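PDB 6Y2K: beta-galactosidase from Marinomonas sp. ef1, which hydrolyses beta-galactosides, releasing terminal beta-D-galactose, as a cold-active GH42 glycoside hydrolase that assembles into a hexamer. Local coordinates for residues A[333-336]-A[337-341]; A[382-385]-A[386-390]; A[613-617]-A[618-622]. One frame throughout, in Å; residues are numbered along the deposited sequence.

How the contacts relate
Contacts 1, 2 and 3 follow one another along the chain and lie on the same side of its centre. Contact 1 (333-341) belongs to helix 333-343, between the last two strands of the TIM barrel, and contact 2 (382-390) to helix 377-395, which packs against it; their centres are 11 Å apart and a salt bridge from Arg335 to Glu388 joins them. Contact 3 (613-622) is a hairpin of the C-terminal antiparallel sheet, centred 14 Å from contact 1, where Phe620 and Phe622 pack on Trp339. Contacts 2 and 3 do not touch, their nearest atoms being about 8 Å apart. Helix 333-343 thus ties the barrel to the C-terminal sheet.

Contact 1 (A[333-336]-A[337-341])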
ATOM      1  N   ALA A 333      -7.561  31.288  15.163  1.00 15.53           N
ATOM      2  CA  ALA A 333      -8.615  30.970  14.189  1.00 15.48           C
ATOM      3  C   ALA A 333      -9.845  31.881  14.278  1.00 15.22           C
ATOM      4  O   ALA A 333     -10.435  32.196  13.256  1.00 14.41           O
ATOM      5  CB  ALA A 333      -9.032  29.505  14.272  1.00 15.23           C
ATOM      6  N   VAL A 334     -10.224  32.313  15.483  1.00 15.27           N
ATOM      7  CA  VAL A 334     -11.395  33.190  15.619  1.00 15.41           C
ATOM      8  C   VAL A 334     -11.092  34.561  14.979  1.00 15.74           C
ATOM      9  O   VAL A 334     -11.936  35.130  14.285  1.00 15.51           O
ATOM     10  CB  VAL A 334     -11.863  33.334  17.087  1.00 15.42           C
ATOM     11  CG1 VAL A 334     -13.018  34.333  17.189  1.00 15.55           C
ATOM     12  CG2 VAL A 334     -12.261  31.963  17.657  1.00 15.93           C
ATOM     13  N   ARG A 335      -9.884  35.076  15.219  1.00 15.92           N
ATOM     14  CA  ARG A 335      -9.399  36.282  14.525  1.00 16.09           C
ATOM     15  C   ARG A 335      -9.409  36.085  13.009  1.00 15.91           C
ATOM     16  O   ARG A 335      -9.866  36.959  12.272  1.00 15.55           O
ATOM     17  CB  ARG A 335      -7.994  36.647  15.006  1.00 17.02           C
ATOM     18  CG  ARG A 335      -7.239  37.630  14.123  1.00 17.68           C
ATOM     19  CD  ARG A 335      -6.014  38.155  14.851  1.00 18.69           C
ATOM     20  NE  ARG A 335      -5.256  39.082  14.014  1.00 19.71           N
ATOM     21  CZ  ARG A 335      -4.290  38.739  13.162  1.00 20.22           C
ATOM     22  NH1 ARG A 335      -3.940  37.468  12.969  1.00 20.39           N
ATOM     23  NH2 ARG A 335      -3.677  39.692  12.469  1.00 20.77           N
ATOM     24  N   LEU A 336      -8.900  34.932  12.570  1.00 15.69           N
ATOM     25  CA  LEU A 336      -8.842  34.580  11.151  0.50 15.77           C
ATOM     26  C   LEU A 336     -10.226  34.677  10.515  1.00 15.33           C
ATOM     27  O   LEU A 336     -10.394  35.335   9.492  1.00 14.91           O
ATOM     28  CB  LEU A 336      -8.265  33.162  10.973  0.50 16.04           C
ATOM     29  CG  LEU A 336      -7.745  32.686   9.613  0.50 16.31           C
ATOM     30  CD1 LEU A 336      -7.300  31.241   9.755  0.50 16.55           C
ATOM     31  CD2 LEU A 336      -8.746  32.787   8.477  0.50 16.56           C
ATOM     32  N   TRP A 337     -11.206  34.012  11.131  1.00 15.20           N
ATOM     33  CA  TRP A 337     -12.567  33.961  10.582  1.00 14.96           C
ATOM     34  C   TRP A 337     -13.236  35.325  10.572  1.00 14.76           C
ATOM     35  O   TRP A 337     -14.018  35.629   9.669  1.00 14.89           O
ATOM     36  CB  TRP A 337     -13.448  32.964  11.364  1.00 14.74           C
ATOM     37  CG  TRP A 337     -12.951  31.544  11.377  1.00 14.52           C
ATOM     38  CD1 TRP A 337     -12.333  30.879  10.354  1.00 14.42           C
ATOM     39  CD2 TRP A 337     -13.068  30.606  12.454  1.00 14.30           C
ATOM     40  NE1 TRP A 337     -12.040  29.588  10.733  1.00 14.33           N
ATOM     41  CE2 TRP A 337     -12.478  29.394  12.018  1.00 14.47           C
ATOM     42  CE3 TRP A 337     -13.603  30.676  13.756  1.00 14.40           C
ATOM     43  CZ2 TRP A 337     -12.413  28.252  12.833  1.00 14.60           C
ATOM     44  CZ3 TRP A 337     -13.536  29.543  14.566  1.00 14.42           C
ATOM     45  CH2 TRP A 337     -12.947  28.341  14.095  1.00 14.45           C
ATOM     46  N   THR A 338     -12.931  36.139  11.583  1.00 14.86           N
ATOM     47  CA  THR A 338     -13.497  37.485  11.698  1.00 14.76           C
ATOM     48  C   THR A 338     -12.991  38.387  10.574  1.00 14.99           C
ATOM     49  O   THR A 338     -13.801  38.992   9.863  1.00 15.69           O
ATOM     50  CB  THR A 338     -13.211  38.097  13.086  1.00 14.56           C
ATOM     51  OG1 THR A 338     -13.657  37.201  14.111  1.00 14.59           O
ATOM     52  CG2 THR A 338     -13.927  39.443  13.271  1.00 14.78           C
ATOM     53  N   TRP A 339     -11.666  38.475  10.407  1.00 14.80           N
ATOM     54  CA  TRP A 339     -11.090  39.243   9.287  1.00 14.68           C
ATOM     55  C   TRP A 339     -11.542  38.713   7.943  1.00 14.48           C
ATOM     56  O   TRP A 339     -11.775  39.488   7.022  1.00 13.99           O
ATOM     57  CB  TRP A 339      -9.562  39.283   9.334  1.00 14.76           C
ATOM     58  CG  TRP A 339      -9.056  40.374  10.200  1.00 14.84           C
ATOM     59  CD1 TRP A 339      -8.364  40.247  11.359  1.00 15.06           C
ATOM     60  CD2 TRP A 339      -9.243  41.772   9.989  1.00 15.25           C
ATOM     61  NE1 TRP A 339      -8.083  41.488  11.885  1.00 15.55           N
ATOM     62  CE2 TRP A 339      -8.621  42.444  11.063  1.00 15.37           C
ATOM     63  CE3 TRP A 339      -9.870  42.526   8.993  1.00 15.22           C
ATOM     64  CZ2 TRP A 339      -8.608  43.836  11.166  1.00 15.76           C
ATOM     65  CZ3 TRP A 339      -9.862  43.921   9.101  1.00 15.45           C
ATOM     66  CH2 TRP A 339      -9.224  44.556  10.173  1.00 15.63           C
ATOM     67  N   GLU A 340     -11.662  37.391   7.838  1.00 14.46           N
ATOM     68  CA  GLU A 340     -12.181  36.753   6.629  1.00 14.63           C
ATOM     69  C   GLU A 340     -13.525  37.373   6.266  1.00 14.41           C
ATOM     70  O   GLU A 340     -13.698  37.869   5.146  1.00 14.21           O
ATOM     71  CB  GLU A 340     -12.295  35.231   6.847  1.00 14.84           C
ATOM     72  CG  GLU A 340     -12.926  34.416   5.734  1.00 15.00           C
ATOM     73  CD  GLU A 340     -13.447  33.090   6.270  1.00 15.58           C
ATOM     74  OE1 GLU A 340     -14.625  33.058   6.682  1.00 15.89           O
ATOM     75  OE2 GLU A 340     -12.674  32.102   6.316  1.00 15.29           O
ATOM     76  N   ALA A 341     -14.463  37.369   7.213  1.00 14.46           N
ATOM     77  CA  ALA A 341     -15.799  37.943   6.963  1.00 14.78           C
ATOM     78  C   ALA A 341     -15.716  39.419   6.545  1.00 15.04           C
ATOM     79  O   ALA A 341     -16.378  39.832   5.578  1.00 15.31           O
ATOM     80  CB  ALA A 341     -16.702  37.775   8.170  1.00 14.89           C
TER
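Trp337 folds back over the preceding turn of its helix, and its indole carries most of the apolar contact. CB of Ala333 sits over the face of the six-membered ring in a CH-pi contact, 4.1 Å from the ring centroid. Carbonyl O of Ala333 lies above the same indole, offset toward the rim and 3.1 Å from its plane. Val334 adds CG2, 4.1 Å from CZ3 of Trp337. The indole reaches this position because its CG stands anti to the carbonyl carbon (chi1 -59°), which swings the ring back toward the start of the helix; NE1 is then held by carbonyl O of Val289.

Among the polar contacts, the i to i+4 backbone bonds run from Trp337 N to Ala333 O through to Glu340 N to Leu336 O, and the straightest joins Trp339 N to Arg335 O at 3.0 Å. Carbonyl O of Val334 takes two donors from one residue: Thr338 N at 3.1 Å and Thr338 OG1 at 2.7 Å, which arrive from opposite faces of the carbonyl plane. The hydroxyl is also hydrogen-bonded to Tyr351 OH, on the strand that follows. This is the helix of the beta-alpha-beta unit that links strands 310-315 and 348-352, the last two strands of the TIM barrel in the GH42 catalytic domain.

Arg335 and Trp339 form the other side-chain pair. CG of the arginine meets the indole edge in its plane, 4.0 Å from CD1, while the guanidinium plane is turned 78° from the ring. The charged end of the arginine and Trp339 NE1 both reach Glu388 of helix 377-395, and Asp649 is a second partner of the arginine. The carboxylate of Glu340 is hydrogen-bonded to Tyr624 and His299.

Contact 2 (A[382-385]-A[386-390])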
ATOM      1  N   ALA A 382     -11.133  38.386  19.836  1.00 18.81           N
ATOM      2  CA  ALA A 382     -12.087  39.449  19.502  1.00 18.83           C
ATOM      3  C   ALA A 382     -11.545  40.834  19.873  1.00 19.38           C
ATOM      4  O   ALA A 382     -11.629  41.773  19.077  1.00 18.86           O
ATOM      5  CB  ALA A 382     -13.425  39.210  20.191  1.00 18.95           C
ATOM      6  N   THR A 383     -11.003  40.942  21.089  1.00 19.86           N
ATOM      7  CA  THR A 383     -10.369  42.175  21.571  1.00 20.38           C
ATOM      8  C   THR A 383      -9.279  42.654  20.603  1.00 20.88           C
ATOM      9  O   THR A 383      -9.237  43.829  20.244  1.00 20.34           O
ATOM     10  CB  THR A 383      -9.805  41.985  23.001  1.00 20.65           C
ATOM     11  OG1 THR A 383     -10.879  41.642  23.890  1.00 20.25           O
ATOM     12  CG2 THR A 383      -9.122  43.257  23.512  1.00 21.10           C
ATOM     13  N   LEU A 384      -8.437  41.721  20.153  1.00 21.49           N
ATOM     14  CA  LEU A 384      -7.359  42.016  19.203  1.00 21.50           C
ATOM     15  C   LEU A 384      -7.890  42.526  17.866  1.00 21.42           C
ATOM     16  O   LEU A 384      -7.375  43.520  17.337  1.00 20.76           O
ATOM     17  CB  LEU A 384      -6.499  40.769  18.966  1.00 22.41           C
ATOM     18  CG  LEU A 384      -5.003  40.866  18.625  1.00 23.37           C
ATOM     19  CD1 LEU A 384      -4.576  39.680  17.765  1.00 23.23           C
ATOM     20  CD2 LEU A 384      -4.562  42.167  17.986  1.00 23.63           C
ATOM     21  N   VAL A 385      -8.913  41.859  17.319  1.00 20.76           N
ATOM     22  CA  VAL A 385      -9.520  42.303  16.053  1.00 20.31           C
ATOM     23  C   VAL A 385     -10.038  43.754  16.186  1.00 20.92           C
ATOM     24  O   VAL A 385      -9.790  44.578  15.302  1.00 19.99           O
ATOM     25  CB  VAL A 385     -10.639  41.348  15.548  1.00 19.96           C
ATOM     26  CG1 VAL A 385     -11.384  41.940  14.356  1.00 19.75           C
ATOM     27  CG2 VAL A 385     -10.062  39.990  15.151  1.00 19.78           C
ATOM     28  N   ALA A 386     -10.726  44.067  17.287  1.00 21.00           N
ATOM     29  CA  ALA A 386     -11.266  45.421  17.498  1.00 21.77           C
ATOM     30  C   ALA A 386     -10.159  46.485  17.465  1.00 21.97           C
ATOM     31  O   ALA A 386     -10.324  47.537  16.841  1.00 22.51           O
ATOM     32  CB  ALA A 386     -12.037  45.492  18.815  1.00 21.89           C
ATOM     33  N   GLN A 387      -9.036  46.186  18.119  1.00 23.10           N
ATOM     34  CA  GLN A 387      -7.843  47.050  18.085  1.00 24.24           C
ATOM     35  C   GLN A 387      -7.296  47.149  16.661  1.00 23.27           C
ATOM     36  O   GLN A 387      -6.985  48.246  16.192  1.00 22.98           O
ATOM     37  CB  GLN A 387      -6.757  46.531  19.034  1.00 26.05           C
ATOM     38  CG  GLN A 387      -7.145  46.614  20.507  1.00 28.84           C
ATOM     39  CD  GLN A 387      -6.334  45.707  21.436  1.00 31.57           C
ATOM     40  OE1 GLN A 387      -5.616  44.794  20.997  1.00 33.77           O
ATOM     41  NE2 GLN A 387      -6.462  45.952  22.746  1.00 31.80           N
ATOM     42  N   GLU A 388      -7.208  46.013  15.968  1.00 21.79           N
ATOM     43  CA  GLU A 388      -6.687  45.998  14.601  1.00 21.42           C
ATOM     44  C   GLU A 388      -7.550  46.755  13.598  1.00 21.06           C
ATOM     45  O   GLU A 388      -6.992  47.354  12.671  1.00 19.98           O
ATOM     46  CB  GLU A 388      -6.421  44.571  14.102  1.00 21.74           C
ATOM     47  CG  GLU A 388      -5.223  43.903  14.770  1.00 21.44           C
ATOM     48  CD  GLU A 388      -5.032  42.453  14.347  1.00 21.99           C
ATOM     49  OE1 GLU A 388      -6.026  41.768  13.989  1.00 20.86           O
ATOM     50  OE2 GLU A 388      -3.873  41.995  14.359  1.00 21.51           O
ATOM     51  N   VAL A 389      -8.879  46.766  13.760  1.00 21.08           N
ATOM     52  CA  VAL A 389      -9.697  47.553  12.812  1.00 21.94           C
ATOM     53  C   VAL A 389      -9.482  49.067  13.029  1.00 21.91           C
ATOM     54  O   VAL A 389      -9.511  49.820  12.069  1.00 22.25           O
ATOM     55  CB  VAL A 389     -11.217  47.176  12.682  1.00 22.69           C
ATOM     56  CG1 VAL A 389     -11.525  45.719  13.031  1.00 22.34           C
ATOM     57  CG2 VAL A 389     -12.135  48.152  13.393  1.00 23.73           C
ATOM     58  N   LYS A 390      -9.253  49.497  14.269  1.00 22.81           N
ATOM     59  CA  LYS A 390      -8.906  50.905  14.537  1.00 24.09           C
ATOM     60  C   LYS A 390      -7.577  51.289  13.881  1.00 23.26           C
ATOM     61  O   LYS A 390      -7.488  52.340  13.253  1.00 23.11           O
ATOM     62  CB  LYS A 390      -8.863  51.197  16.035  1.00 25.56           C
ATOM     63  CG  LYS A 390     -10.234  51.178  16.692  1.00 27.54           C
ATOM     64  CD  LYS A 390     -10.113  51.377  18.188  1.00 29.86           C
ATOM     65  CE  LYS A 390     -11.466  51.296  18.873  1.00 32.55           C
ATOM     66  NZ  LYS A 390     -11.297  51.041  20.333  1.00 34.30           N
TER
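Four successive i to i+4 hydrogen bonds join 382-385 to 386-390, from Ala386 N to Ala382 O through to Val389 N to Val385 O, in one regular stretch of helix 377-395. Those of Glu388 N to Leu384 O and Val389 N to Val385 O are the shortest, each 2.8 Å. Ala386 places its CB 3.6 Å from carbonyl O of Thr383.

Among the side chains, Leu384 and Glu388 make the most intimate pair. CD2 of Leu384 lies 3.7 Å from both CD and OE2 of Glu388, a methyl set against the carboxylate. CG of Glu388 is anti to its carbonyl carbon (chi1 -71°), and the extended chain therefore runs back past the leucine one turn earlier. Its OE1 forms a salt bridge with Arg335 NE and accepts a hydrogen bond from Trp339 NE1, two donors that fix the carboxylate and probably favour its ionised form. With an alanine here, Trp339 NE1 would probably lose its acceptor, and Arg335, left with Asp649, would be likely to gain freedom to turn. Thr383 and Gln387 run alongside each other in the same direction, with CG2 of Thr383 3.9 Å from NE2 of Gln387; the threonine hydroxyl turns back to carbonyl O of Ala379. On another flank of the helix, Val385 and Val389 bring their CG1 methyls to 4.0 Å.

One side of the helix is solvent-facing, at Gln387, whereas Val385 packs on Arg335, Thr338 and Phe342 of helix 333-343, and Leu384 lies against Arg335. Ala382 and Thr383 meet Ile27 of helix 17-27. Helix 377-395, which follows the last barrel strand 348-352, thus lies between helices 333-343 and 17-27 in the outer helical layer.

Contact 3 (A[613-617]-A[618-622]); sequences RERGN and VIFAF
Carbonyl O of Arg613 accepts a hydrogen bond from the backbone N of Phe620 at 2.8 Å, and the same oxygen lies at the edge of the Phe620 ring, 3.4 Å from CD1. Arg613 N returns the bond to Phe620 O, and Arg615 and Val618 form a second hydrogen-bonded pair nearer the turn. Here the bond from Val618 N to Arg615 O is less well aimed, with its donor 46° out of the carbonyl plane. Between the two pairs, Glu614 CA makes a CA-H...O contact of 3.3 Å with Val618 O.

Beyond the backbone, Phe620 has CG1 of Val618 3.5 Å above one face, offset toward the rim. CB and CG of Arg615 approach CE1 of Phe620 obliquely, each at 3.8 Å; the chain then bends at chi3 and carries the guanidinium away from the ring. That group is held elsewhere, by the carbonyl oxygens of Leu406, Met404 and Phe342. On the other side of the sheet, Glu614 lies next to Ile619, whose side chain is modelled in two conformations, while OE2 of the glutamate forms a salt bridge with Lys655.

Gly616 and Asn617 occupy the corner of the turn, and the positive phi of Gly616 (56°) is one that glycine adopts readily. Together with the flanking antiparallel pairs they make a beta hairpin closed by a two-residue type II' turn, which forms one edge of the four-stranded C-terminal sheet, 610-615 being the outer strand within the chain and strand 649-655 lying on the far side of 618-623.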
ATOM      1  N   ARG A 613      -8.296  38.517  -0.784  1.00 17.45           N
ATOM      2  CA  ARG A 613      -9.461  39.247  -1.279  1.00 18.15           C
ATOM      3  C   ARG A 613      -9.209  40.748  -1.122  1.00 19.06           C
ATOM      4  O   ARG A 613      -8.478  41.159  -0.219  1.00 18.65           O
ATOM      5  CB  ARG A 613     -10.742  38.817  -0.544  1.00 17.86           C
ATOM      6  CG  ARG A 613     -11.998  39.194  -1.303  1.00 17.85           C
ATOM      7  CD  ARG A 613     -13.285  38.644  -0.702  1.00 17.47           C
ATOM      8  NE  ARG A 613     -14.356  38.772  -1.682  1.00 17.04           N
ATOM      9  CZ  ARG A 613     -14.985  39.904  -2.007  1.00 17.56           C
ATOM     10  NH1 ARG A 613     -15.910  39.875  -2.966  1.00 17.62           N
ATOM     11  NH2 ARG A 613     -14.712  41.063  -1.396  1.00 17.44           N
ATOM     12  N   GLU A 614      -9.795  41.541  -2.019  1.00 20.34           N
ATOM     13  CA  GLU A 614      -9.645  42.999  -2.003  1.00 22.09           C
ATOM     14  C   GLU A 614     -10.941  43.720  -1.659  1.00 21.46           C
ATOM     15  O   GLU A 614     -12.021  43.290  -2.057  1.00 21.09           O
ATOM     16  CB  GLU A 614      -9.178  43.497  -3.367  1.00 23.96           C
ATOM     17  CG  GLU A 614      -7.855  42.900  -3.810  1.00 26.55           C
ATOM     18  CD  GLU A 614      -7.288  43.553  -5.063  1.00 28.79           C
ATOM     19  OE1 GLU A 614      -6.127  43.244  -5.395  1.00 31.70           O
ATOM     20  OE2 GLU A 614      -7.986  44.378  -5.707  1.00 30.35           O
ATOM     21  N   ARG A 615     -10.810  44.821  -0.922  1.00 21.25           N
ATOM     22  CA  ARG A 615     -11.867  45.823  -0.769  1.00 21.37           C
ATOM     23  C   ARG A 615     -11.278  47.193  -1.095  1.00 21.84           C
ATOM     24  O   ARG A 615     -10.544  47.769  -0.287  1.00 21.88           O
ATOM     25  CB  ARG A 615     -12.428  45.807   0.652  1.00 20.86           C
ATOM     26  CG  ARG A 615     -13.233  44.551   0.954  1.00 20.48           C
ATOM     27  CD  ARG A 615     -13.957  44.624   2.290  1.00 20.35           C
ATOM     28  NE  ARG A 615     -14.974  45.679   2.314  1.00 20.09           N
ATOM     29  CZ  ARG A 615     -15.649  46.070   3.396  1.00 20.09           C
ATOM     30  NH1 ARG A 615     -15.448  45.501   4.583  1.00 19.85           N
ATOM     31  NH2 ARG A 615     -16.549  47.043   3.286  1.00 21.04           N
ATOM     32  N   GLY A 616     -11.580  47.689  -2.292  1.00 23.05           N
ATOM     33  CA  GLY A 616     -10.978  48.918  -2.808  1.00 23.43           C
ATOM     34  C   GLY A 616      -9.462  48.829  -2.825  1.00 23.38           C
ATOM     35  O   GLY A 616      -8.893  47.969  -3.494  1.00 24.14           O
ATOM     36  N   ASN A 617      -8.830  49.689  -2.030  1.00 23.26           N
ATOM     37  CA  ASN A 617      -7.373  49.786  -1.909  0.50 23.07           C
ATOM     38  C   ASN A 617      -6.780  48.892  -0.806  1.00 23.09           C
ATOM     39  O   ASN A 617      -5.577  48.937  -0.556  1.00 22.74           O
ATOM     40  CB  ASN A 617      -6.937  51.265  -1.716  0.50 23.10           C
ATOM     41  CG  ASN A 617      -7.273  51.833  -0.333  0.50 22.98           C
ATOM     42  OD1 ASN A 617      -6.395  52.343   0.359  0.50 23.54           O
ATOM     43  ND2 ASN A 617      -8.540  51.773   0.059  0.50 22.20           N
ATOM     44  N   VAL A 618      -7.613  48.087  -0.137  1.00 21.84           N
ATOM     45  CA  VAL A 618      -7.145  47.198   0.946  1.00 21.04           C
ATOM     46  C   VAL A 618      -7.056  45.750   0.428  1.00 20.57           C
ATOM     47  O   VAL A 618      -7.978  45.280  -0.253  1.00 19.50           O
ATOM     48  CB  VAL A 618      -8.065  47.273   2.184  1.00 21.14           C
ATOM     49  CG1 VAL A 618      -7.532  46.408   3.326  1.00 20.83           C
ATOM     50  CG2 VAL A 618      -8.220  48.718   2.640  1.00 21.50           C
ATOM     51  N   ILE A 619      -5.934  45.086   0.733  1.00 20.52           N
ATOM     52  CA  ILE A 619      -5.686  43.688   0.361  0.50 20.49           C
ATOM     53  C   ILE A 619      -5.666  42.864   1.644  1.00 19.93           C
ATOM     54  O   ILE A 619      -4.888  43.164   2.552  1.00 20.16           O
ATOM     55  CB  ILE A 619      -4.318  43.487  -0.340  0.50 21.26           C
ATOM     56  CG1 ILE A 619      -4.047  44.544  -1.414  0.50 21.90           C
ATOM     57  CG2 ILE A 619      -4.244  42.107  -0.976  0.50 21.26           C
ATOM     58  CD1 ILE A 619      -4.827  44.329  -2.687  0.50 22.41           C
ATOM     59  N   PHE A 620      -6.508  41.834   1.725  1.00 18.77           N
ATOM     60  CA  PHE A 620      -6.556  40.952   2.900  1.00 18.21           C
ATOM     61  C   PHE A 620      -5.947  39.618   2.497  1.00 17.82           C
ATOM     62  O   PHE A 620      -6.371  39.039   1.511  1.00 17.23           O
ATOM     63  CB  PHE A 620      -8.002  40.728   3.376  1.00 18.37           C
ATOM     64  CG  PHE A 620      -8.768  41.998   3.702  1.00 18.43           C
ATOM     65  CD1 PHE A 620      -9.355  42.754   2.695  1.00 18.93           C
ATOM     66  CD2 PHE A 620      -8.934  42.415   5.022  1.00 18.96           C
ATOM     67  CE1 PHE A 620     -10.070  43.915   2.991  1.00 19.15           C
ATOM     68  CE2 PHE A 620      -9.651  43.568   5.324  1.00 18.95           C
ATOM     69  CZ  PHE A 620     -10.218  44.324   4.307  1.00 18.84           C
ATOM     70  N   ALA A 621      -4.957  39.134   3.247  1.00 17.97           N
ATOM     71  CA  ALA A 621      -4.344  37.835   2.974  1.00 17.52           C
ATOM     72  C   ALA A 621      -4.509  36.924   4.178  1.00 17.34           C
ATOM     73  O   ALA A 621      -4.403  37.383   5.310  1.00 16.94           O
ATOM     74  CB  ALA A 621      -2.876  37.997   2.644  1.00 17.89           C
ATOM     75  N   PHE A 622      -4.739  35.635   3.903  1.00 17.07           N
ATOM     76  CA  PHE A 622      -5.075  34.608   4.895  1.00 16.68           C
ATOM     77  C   PHE A 622      -4.269  33.334   4.666  1.00 16.77           C
ATOM     78  O   PHE A 622      -4.058  32.928   3.525  1.00 17.23           O
ATOM     79  CB  PHE A 622      -6.568  34.260   4.797  1.00 16.51           C
ATOM     80  CG  PHE A 622      -7.461  35.453   4.937  1.00 16.46           C
ATOM     81  CD1 PHE A 622      -7.811  35.921   6.192  1.00 16.18           C
ATOM     82  CD2 PHE A 622      -7.908  36.140   3.810  1.00 16.00           C
ATOM     83  CE1 PHE A 622      -8.607  37.046   6.324  1.00 16.21           C
ATOM     84  CE2 PHE A 622      -8.703  37.260   3.939  1.00 15.93           C
ATOM     85  CZ  PHE A 622      -9.057  37.711   5.197  1.00 16.33           C
TER